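A rubisco-like protein (Burkholderia fungorum, PDB 3NWR) is related to the rubisco large chain and probably acts as a lyase, its exact reaction not being established here. Local coordinates at residues A[391-396]-A[418-423]. Numbering follows the deposited sequence.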
loop_
_atom_site.group_PDB
_atom_site.type_symbol
_atom_site.label_atom_id
_atom_site.label_comp_id
_atom_site.label_asym_id
_atom_site.label_seq_id
_atom_site.Cartn_x
_atom_site.Cartn_y
_atom_site.Cartn_z
ATOM N N PRO A 391 -25.506 -26.154 8.809
ATOM C CA PRO A 391 -24.766 -25.580 7.682
ATOM C C PRO A 391 -25.224 -26.115 6.325
ATOM O O PRO A 391 -25.239 -25.360 5.348
ATOM C CB PRO A 391 -23.318 -25.998 7.967
ATOM C CG PRO A 391 -23.270 -26.189 9.440
ATOM C CD PRO A 391 -24.612 -26.743 9.820
ATOM N N ALA A 392 -25.577 -27.393 6.246
ATOM C CA ALA A 392 -26.054 -27.929 4.977
ATOM C C ALA A 392 -27.350 -27.215 4.590
ATOM O O ALA A 392 -27.516 -26.805 3.445
ATOM C CB ALA A 392 -26.256 -29.433 5.060
ATOM N N ALA A 393 -28.247 -27.035 5.553
ATOM C CA ALA A 393 -29.480 -26.296 5.303
ATOM C C ALA A 393 -29.163 -24.856 4.901
ATOM O O ALA A 393 -29.838 -24.272 4.040
ATOM C CB ALA A 393 -30.382 -26.327 6.532
ATOM N N GLY A 394 -28.129 -24.292 5.519
ATOM C CA GLY A 394 -27.687 -22.948 5.192
ATOM C C GLY A 394 -27.256 -22.822 3.742
ATOM O O GLY A 394 -27.690 -21.921 3.017
ATOM N N VAL A 395 -26.389 -23.725 3.305
ATOM C CA VAL A 395 -25.963 -23.713 1.915
ATOM C C VAL A 395 -27.175 -23.870 1.005
ATOM O O VAL A 395 -27.312 -23.173 -0.001
ATOM C CB VAL A 395 -24.908 -24.796 1.636
ATOM C CG1 VAL A 395 -24.586 -24.854 0.154
ATOM C CG2 VAL A 395 -23.639 -24.514 2.464
ATOM N N THR A 396 -28.074 -24.771 1.376
ATOM C CA THR A 396 -29.257 -24.995 0.563
ATOM C C THR A 396 -30.127 -23.745 0.488
ATOM O O THR A 396 -30.653 -23.423 -0.573
ATOM C CB THR A 396 -30.056 -26.194 1.086
ATOM O OG1 THR A 396 -29.247 -27.370 0.937
ATOM C CG2 THR A 396 -31.358 -26.375 0.295
ATOM N N MET A 418 -40.002 -23.956 -0.536
ATOM C CA MET A 418 -38.601 -24.266 -0.209
ATOM C C MET A 418 -38.277 -24.022 1.262
ATOM O O MET A 418 -37.984 -22.894 1.662
ATOM C CB MET A 418 -37.680 -23.404 -1.078
ATOM C CG MET A 418 -37.826 -23.663 -2.569
ATOM S SD MET A 418 -37.045 -25.201 -3.083
ATOM C CE MET A 418 -37.924 -25.528 -4.614
ATOM N N PRO A 419 -38.308 -25.088 2.074
ATOM C CA PRO A 419 -38.246 -24.994 3.536
ATOM C C PRO A 419 -36.965 -24.357 4.066
ATOM O O PRO A 419 -37.023 -23.549 4.992
ATOM C CB PRO A 419 -38.337 -26.457 3.983
ATOM C CG PRO A 419 -39.028 -27.147 2.869
ATOM C CD PRO A 419 -38.563 -26.466 1.622
ATOM N N GLU A 420 -35.826 -24.711 3.484
ATOM C CA GLU A 420 -34.554 -24.175 3.950
ATOM C C GLU A 420 -34.517 -22.660 3.785
ATOM O O GLU A 420 -34.127 -21.932 4.698
ATOM C CB GLU A 420 -33.397 -24.833 3.195
ATOM C CG GLU A 420 -33.151 -26.290 3.581
ATOM C CD GLU A 420 -33.993 -27.283 2.787
ATOM O OE1 GLU A 420 -34.888 -26.868 2.020
ATOM O OE2 GLU A 420 -33.746 -28.499 2.932
ATOM N N LEU A 421 -34.929 -22.199 2.610
ATOM C CA LEU A 421 -35.040 -20.769 2.325
ATOM C C LEU A 421 -36.038 -20.069 3.253
ATOM O O LEU A 421 -35.750 -19.014 3.827
ATOM C CB LEU A 421 -35.445 -20.562 0.864
ATOM C CG LEU A 421 -35.665 -19.116 0.421
ATOM C CD1 LEU A 421 -34.388 -18.280 0.647
ATOM C CD2 LEU A 421 -36.084 -19.070 -1.033
ATOM N N ARG A 422 -37.219 -20.662 3.406
ATOM C CA ARG A 422 -38.250 -20.083 4.267
ATOM C C ARG A 422 -37.732 -19.919 5.698
ATOM O O ARG A 422 -37.905 -18.867 6.327
ATOM C CB ARG A 422 -39.507 -20.958 4.241
ATOM C CG ARG A 422 -40.731 -20.309 4.873
ATOM C CD ARG A 422 -41.984 -21.129 4.585
ATOM N NE ARG A 422 -41.918 -22.470 5.164
ATOM C CZ ARG A 422 -41.836 -23.600 4.460
ATOM N NH1 ARG A 422 -41.801 -23.575 3.128
ATOM N NH2 ARG A 422 -41.791 -24.768 5.092
ATOM N N ARG A 423 -37.069 -20.957 6.201
ATOM C CA ARG A 423 -36.494 -20.918 7.544
ATOM C C ARG A 423 -35.405 -19.850 7.675
ATOM O O ARG A 423 -35.295 -19.181 8.693
ATOM C CB ARG A 423 -35.935 -22.294 7.914
ATOM C CG ARG A 423 -36.993 -23.354 8.132
ATOM C CD ARG A 423 -37.708 -23.123 9.447
ATOM N NE ARG A 423 -36.798 -23.245 10.584
ATOM C CZ ARG A 423 -36.633 -24.358 11.292
ATOM N NH1 ARG A 423 -37.318 -25.450 10.979
ATOM N NH2 ARG A 423 -35.785 -24.380 12.313
HETATM O O HOH W 1 -30.457 -29.029 2.936
#
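Glu420 packs against Ala393 and Thr396, which lie about one turn apart on helix 391-407. The contact is small, burying 136 Å² in all, and Glu420 supplies nearly all of the side from 418-423.

The direct touches are van der Waals. The methyl CG2 of Thr396 sits over the bend of the glutamate chain, 3.7 Å from Glu420 CD and about as close to CG. The two side chains run across each other at a slant. Thr396 turns this methyl anti to its own backbone N (OG1 torsion -64°), which sends it to Glu420 and leaves OG1 beside that N. One turn earlier on the helix, Ala393 CB meets Glu420 CG at 4.0 Å. The carbonyl oxygen Ala393 O rests 3.7 Å from Glu420 CB. The backbones come nearest here, with 5.7 Å between the CA atoms of Ala393 and Glu420.

No direct hydrogen bond joins the segments. One water makes the polar link. It donates to Thr396 OG1 at 2.9 Å and, weakly, to Glu420 OE2 at 3.3 Å. The kink at chi2 of Glu420 (87°) folds the chain so that its carboxylate lies alongside Thr396. The other carboxylate oxygen, OE1, accepts a hydrogen bond from the Gln400 side chain, one turn further along the first helix. Gln400 OE1 in turn accepts the backbone N-H of Leu421, so this one amide grips the first turn of helix 419-427 at two points.

Both segments belong to the rubisco-type catalytic domain, an alpha/beta barrel. Helix 391-407 comes after the barrel strand 377-379, with the short helix 382-385 between, and this partly exposed helix-to-helix contact joins it to the short C-terminal helix 419-427.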